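PDB 4WVA: mannosylglycerate hydrolase MGH1-like glycoside hydrolase domain-containing protein from Thermus thermophilus HB8, which hydrolyses mannosylglycerate to mannose and glycerate, and probably also glucosylglycerate to glucose and glycerate, as a GH63 glycosidase built on an (alpha/alpha)6 barrel. Local coordinates for residues T151-I156 and K231-G236; L208-L213 and R226-K231. One frame throughout, in Å; residues are numbered along the deposited sequence.

Interaction 1 of 2, residues T151-I156 and K231-G236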
loop_
_atom_site.group_PDB
_atom_site.type_symbol
_atom_site.label_atom_id
_atom_site.label_comp_id
_atom_site.label_asym_id
_atom_site.label_seq_id
_atom_site.Cartn_x
_atom_site.Cartn_y
_atom_site.Cartn_z
ATOM N N THR A 151 10.803 6.040 -14.023
ATOM C CA THR A 151 9.604 6.524 -13.363
ATOM C C THR A 151 8.747 5.435 -12.745
ATOM O O THR A 151 7.937 5.723 -11.853
ATOM C CB THR A 151 8.686 7.329 -14.320
ATOM O OG1 THR A 151 8.103 6.462 -15.312
ATOM C CG2 THR A 151 9.443 8.457 -15.000
ATOM N N GLY A 152 8.861 4.205 -13.247
ATOM C CA GLY A 152 7.919 3.141 -12.885
ATOM C C GLY A 152 6.705 3.044 -13.799
ATOM O O GLY A 152 5.923 2.073 -13.704
ATOM N N LEU A 153 6.535 4.031 -14.682
ATOM C CA LEU A 153 5.476 4.041 -15.694
ATOM C C LEU A 153 6.080 3.884 -17.073
ATOM O O LEU A 153 7.142 4.446 -17.354
ATOM C CB LEU A 153 4.697 5.350 -15.634
ATOM C CG LEU A 153 3.879 5.539 -14.368
ATOM C CD1 LEU A 153 3.586 7.008 -14.134
ATOM C CD2 LEU A 153 2.589 4.739 -14.442
ATOM N N VAL A 154 5.447 3.076 -17.906
ATOM C CA VAL A 154 5.911 2.898 -19.281
ATOM C C VAL A 154 5.118 3.786 -20.226
ATOM O O VAL A 154 3.913 4.001 -20.054
ATOM C CB VAL A 154 5.865 1.426 -19.740
ATOM C CG1 VAL A 154 6.876 0.595 -18.963
ATOM C CG2 VAL A 154 4.475 0.862 -19.636
ATOM N N VAL A 155 5.810 4.289 -21.241
ATOM C CA VAL A 155 5.254 5.142 -22.272
ATOM C C VAL A 155 4.848 4.321 -23.510
ATOM O O VAL A 155 5.613 3.424 -23.920
ATOM C CB VAL A 155 6.354 6.131 -22.703
ATOM C CG1 VAL A 155 5.883 7.046 -23.824
ATOM C CG2 VAL A 155 6.813 6.937 -21.497
ATOM N N ILE A 156 3.699 4.633 -24.092
ATOM C CA ILE A 156 3.352 4.158 -25.432
ATOM C C ILE A 156 3.646 5.274 -26.429
ATOM O O ILE A 156 3.429 6.465 -26.150
ATOM C CB ILE A 156 1.907 3.639 -25.560
ATOM C CG1 ILE A 156 0.858 4.687 -25.181
ATOM C CG2 ILE A 156 1.739 2.350 -24.749
ATOM C CD1 ILE A 156 -0.559 4.331 -25.587
ATOM N N LYS A 231 3.718 10.562 -27.212
ATOM C CA LYS A 231 4.321 9.933 -26.034
ATOM C C LYS A 231 3.323 10.049 -24.892
ATOM O O LYS A 231 3.064 11.150 -24.386
ATOM C CB LYS A 231 5.645 10.609 -25.658
ATOM C CG LYS A 231 6.811 10.199 -26.528
ATOM C CD LYS A 231 8.136 10.637 -25.928
ATOM C CE LYS A 231 8.400 12.119 -26.118
ATOM N NZ LYS A 231 8.795 12.421 -27.524
ATOM N N VAL A 232 2.727 8.917 -24.516
ATOM C CA VAL A 232 1.635 8.916 -23.572
ATOM C C VAL A 232 1.862 7.861 -22.498
ATOM O O VAL A 232 2.322 6.750 -22.803
ATOM C CB VAL A 232 0.319 8.620 -24.313
ATOM C CG1 VAL A 232 -0.809 8.311 -23.356
ATOM C CG2 VAL A 232 -0.039 9.806 -25.186
ATOM N N VAL A 233 1.573 8.224 -21.246
ATOM C CA VAL A 233 1.451 7.237 -20.181
ATOM C C VAL A 233 -0.018 6.817 -20.160
ATOM O O VAL A 233 -0.887 7.544 -19.678
ATOM C CB VAL A 233 1.904 7.767 -18.802
ATOM C CG1 VAL A 233 1.622 6.728 -17.723
ATOM C CG2 VAL A 233 3.390 8.127 -18.844
ATOM N N ASP A 234 -0.290 5.623 -20.697
ATOM C CA ASP A 234 -1.625 5.075 -20.777
ATOM C C ASP A 234 -1.983 4.377 -19.460
ATOM O O ASP A 234 -1.288 3.436 -19.029
ATOM C CB ASP A 234 -1.705 4.085 -21.949
ATOM C CG ASP A 234 -3.026 3.322 -22.008
ATOM O OD1 ASP A 234 -4.053 3.783 -21.464
ATOM O OD2 ASP A 234 -3.020 2.218 -22.615
ATOM N N VAL A 235 -3.074 4.801 -18.844
ATOM C CA VAL A 235 -3.517 4.169 -17.613
ATOM C C VAL A 235 -3.837 2.687 -17.822
ATOM O O VAL A 235 -3.540 1.855 -16.962
ATOM C CB VAL A 235 -4.704 4.910 -16.946
ATOM C CG1 VAL A 235 -5.948 4.939 -17.824
ATOM C CG2 VAL A 235 -5.018 4.295 -15.600
ATOM N N GLY A 236 -4.428 2.343 -18.973
ATOM C CA GLY A 236 -4.752 0.953 -19.242
ATOM C C GLY A 236 -3.519 0.060 -19.346
ATOM O O GLY A 236 -3.424 -0.956 -18.657
HETATM O O HOH W 1 1.683 3.772 -21.515
#
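Ile156 and Val232 lie side by side and point the same way, Ile156 CG1 4.1 Å from Val232 CB. They form a single antiparallel hydrogen-bonded bridge: Ile156 N gives to Val232 O at 2.8 Å, almost in line with the carbonyl, and Val232 N returns a bond to Ile156 O at 3.0 Å, in the carbonyl plane. With CG1 between its backbone N and carbonyl carbon (chi1 58°), Ile156 takes CG1 past Val232 O at 3.5 Å and brings CD1 to 3.8 Å from Asp234 CB. Leu153 crosses Val233 at about a right angle; its CB and CD2 each lie 4.0 Å from Val233 CG1, with CD1 close behind. Past the bridge a water links the segments: it donates to Val154 O, more weakly to Val232 O, and accepts from Asp234 N at 2.8 Å. Asp234 is the N-cap of helix 235-254; Gly236 N meets its OD1 from above the carboxylate plane. Val154 and Ile156 pack on Phe237 of that helix, whose Asn238 accepts from Val154 N. Val233 pairs with Trp287 on strand 283-288, so the loop after helix 121-146 is tied to both sheet and helix, while Leu153 also packs on Tyr249 of the second subunit.

Interaction 2 of 2, residues L208-L213 and R226-K231; sequences LSLLYL and RQSPFK
The turn leaving helix 221-227 of the glycosidase domain packs back on the preceding helix, 201-216. Leu210 and Leu213, one helical turn apart, both touch Pro229. Leu213 points its CD2 at the ring's CD corner, 3.6 Å from Pro229 CD; its CG stands opposite the backbone N (chi1 173°), which carries the methyls out to the turn, where CD2 also lies 3.8 Å from Gln227 O. Leu210 slides past the same ring in the other direction, with CD2 3.8 Å from Pro229 CD. Its other methyl, CD1, comes 3.9 Å from Phe230 CB, the two side chains crossing at about a right angle, while the Phe230 ring leads off to Pro173 and Leu174 of helix 171-175. Within the turn, Ser228 OG donates to Phe230 O at 2.7 Å, tilted 28° from the carbonyl plane, and Lys231 NZ donates to Ser228 O at 2.7 Å, in that carbonyl's plane, and also to Tyr225 O. An alanine at Ser228 would remove the hydroxyl and is likely to leave Phe230 O without this donor and the turn less firmly shaped. Apolar carbons thus join helix to turn; bonds within the turn probably help set its shape.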
loop_
_atom_site.group_PDB
_atom_site.type_symbol
_atom_site.label_atom_id
_atom_site.label_comp_id
_atom_site.label_asym_id
_atom_site.label_seq_id
_atom_site.Cartn_x
_atom_site.Cartn_y
_atom_site.Cartn_z
ATOM N N LEU A 208 -0.449 5.882 -39.463
ATOM C CA LEU A 208 0.544 5.539 -40.478
ATOM C C LEU A 208 1.755 6.465 -40.442
ATOM O O LEU A 208 2.889 6.011 -40.572
ATOM C CB LEU A 208 -0.092 5.472 -41.883
ATOM C CG LEU A 208 -0.601 4.081 -42.287
ATOM C CD1 LEU A 208 0.565 3.130 -42.509
ATOM C CD2 LEU A 208 -1.561 3.492 -41.270
ATOM N N SER A 209 1.515 7.749 -40.224
ATOM C CA SER A 209 2.625 8.706 -40.040
ATOM C C SER A 209 3.598 8.239 -38.951
ATOM O O SER A 209 4.829 8.250 -39.124
ATOM C CB SER A 209 2.093 10.096 -39.718
ATOM O OG SER A 209 3.165 10.984 -39.436
ATOM N N LEU A 210 3.050 7.798 -37.821
ATOM C CA LEU A 210 3.888 7.276 -36.746
ATOM C C LEU A 210 4.657 6.033 -37.161
ATOM O O LEU A 210 5.858 5.920 -36.900
ATOM C CB LEU A 210 3.047 6.996 -35.488
ATOM C CG LEU A 210 2.517 8.210 -34.702
ATOM C CD1 LEU A 210 1.486 7.789 -33.655
ATOM C CD2 LEU A 210 3.642 8.985 -34.044
ATOM N N LEU A 211 3.973 5.099 -37.823
ATOM C CA LEU A 211 4.600 3.894 -38.333
ATOM C C LEU A 211 5.787 4.251 -39.224
ATOM O O LEU A 211 6.877 3.697 -39.064
ATOM C CB LEU A 211 3.585 3.036 -39.111
ATOM C CG LEU A 211 3.990 1.599 -39.502
ATOM C CD1 LEU A 211 2.764 0.790 -39.892
ATOM C CD2 LEU A 211 5.014 1.545 -40.635
ATOM N N TYR A 212 5.563 5.174 -40.161
ATOM C CA TYR A 212 6.613 5.558 -41.113
ATOM C C TYR A 212 7.798 6.190 -40.398
ATOM O O TYR A 212 8.946 5.922 -40.749
ATOM C CB TYR A 212 6.078 6.497 -42.203
ATOM C CG TYR A 212 5.036 5.881 -43.124
ATOM C CD1 TYR A 212 5.144 4.563 -43.553
ATOM C CD2 TYR A 212 3.947 6.624 -43.571
ATOM C CE1 TYR A 212 4.200 4.000 -44.390
ATOM C CE2 TYR A 212 2.998 6.064 -44.408
ATOM C CZ TYR A 212 3.137 4.753 -44.811
ATOM O OH TYR A 212 2.204 4.178 -45.643
ATOM N N LEU A 213 7.533 7.008 -39.381
ATOM C CA LEU A 213 8.617 7.565 -38.566
ATOM C C LEU A 213 9.425 6.440 -37.906
ATOM O O LEU A 213 10.650 6.417 -37.977
ATOM C CB LEU A 213 8.080 8.534 -37.503
ATOM C CG LEU A 213 9.104 9.046 -36.484
ATOM C CD1 LEU A 213 10.167 9.871 -37.217
ATOM C CD2 LEU A 213 8.450 9.843 -35.378
ATOM N N ARG A 226 12.919 9.740 -28.244
ATOM C CA ARG A 226 13.243 11.148 -28.392
ATOM C C ARG A 226 12.412 11.819 -29.472
ATOM O O ARG A 226 12.005 12.965 -29.304
ATOM C CB ARG A 226 14.744 11.339 -28.638
ATOM C CG ARG A 226 15.622 10.952 -27.444
ATOM C CD ARG A 226 15.007 11.323 -26.088
ATOM N NE ARG A 226 15.887 11.021 -24.953
ATOM C CZ ARG A 226 16.723 11.880 -24.366
ATOM N NH1 ARG A 226 16.831 13.137 -24.787
ATOM N NH2 ARG A 226 17.465 11.474 -23.341
ATOM N N GLN A 227 12.130 11.106 -30.559
ATOM C CA GLN A 227 11.520 11.741 -31.721
ATOM C C GLN A 227 10.016 11.523 -31.851
ATOM O O GLN A 227 9.360 12.254 -32.585
ATOM C CB GLN A 227 12.225 11.294 -33.002
ATOM C CG GLN A 227 13.704 11.649 -33.039
ATOM C CD GLN A 227 14.296 11.430 -34.420
ATOM O OE1 GLN A 227 13.711 11.845 -35.423
ATOM N NE2 GLN A 227 15.435 10.743 -34.485
ATOM N N SER A 228 9.433 10.555 -31.158
ATOM C CA SER A 228 8.006 10.346 -31.384
ATOM C C SER A 228 7.216 11.587 -30.970
ATOM O O SER A 228 7.365 12.067 -29.846
ATOM C CB SER A 228 7.460 9.121 -30.656
ATOM O OG SER A 228 6.073 9.008 -30.937
ATOM N N PRO A 229 6.371 12.121 -31.870
ATOM C CA PRO A 229 5.480 13.200 -31.495
ATOM C C PRO A 229 4.287 12.731 -30.654
ATOM O O PRO A 229 3.466 13.564 -30.257
ATOM C CB PRO A 229 5.010 13.746 -32.841
ATOM C CG PRO A 229 5.043 12.556 -33.731
ATOM C CD PRO A 229 6.191 11.730 -33.286
ATOM N N PHE A 230 4.198 11.419 -30.390
ATOM C CA PHE A 230 3.131 10.819 -29.568
ATOM C C PHE A 230 3.856 10.079 -28.451
ATOM O O PHE A 230 4.589 9.130 -28.721
ATOM C CB PHE A 230 2.285 9.832 -30.392
ATOM C CG PHE A 230 1.098 9.259 -29.651
ATOM C CD1 PHE A 230 1.229 8.135 -28.850
ATOM C CD2 PHE A 230 -0.151 9.830 -29.770
ATOM C CE1 PHE A 230 0.130 7.604 -28.185
ATOM C CE2 PHE A 230 -1.248 9.319 -29.106
ATOM C CZ PHE A 230 -1.108 8.196 -28.311
ATOM N N LYS A 231 3.718 10.562 -27.212
ATOM C CA LYS A 231 4.321 9.933 -26.034
ATOM C C LYS A 231 3.323 10.049 -24.892
ATOM O O LYS A 231 3.064 11.150 -24.386
ATOM C CB LYS A 231 5.645 10.609 -25.658
ATOM C CG LYS A 231 6.811 10.199 -26.528
ATOM C CD LYS A 231 8.136 10.637 -25.928
ATOM C CE LYS A 231 8.400 12.119 -26.118
ATOM N NZ LYS A 231 8.795 12.421 -27.524
#

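Interaction 1 is a buried contact about 14 Å from the centre of the chain; interaction 2, about 21 Å out, is only partly buried. Their centres lie 16 Å apart, and in sequence interaction 2 is nested inside the loop that interaction 1 closes. One continuous run, from the end of helix 221-227 into strand 232-233, serves both, and Lys231 belongs to each; the two also touch, Ile156 O packing 3.9 Å from Phe230 CD1. Chemistry follows place: mutual backbone bonds and a water satisfy polar groups in the interior, whereas the outer contact joins its segments through leucine and proline carbons, while Ser228 and Lys231 bond within the turn.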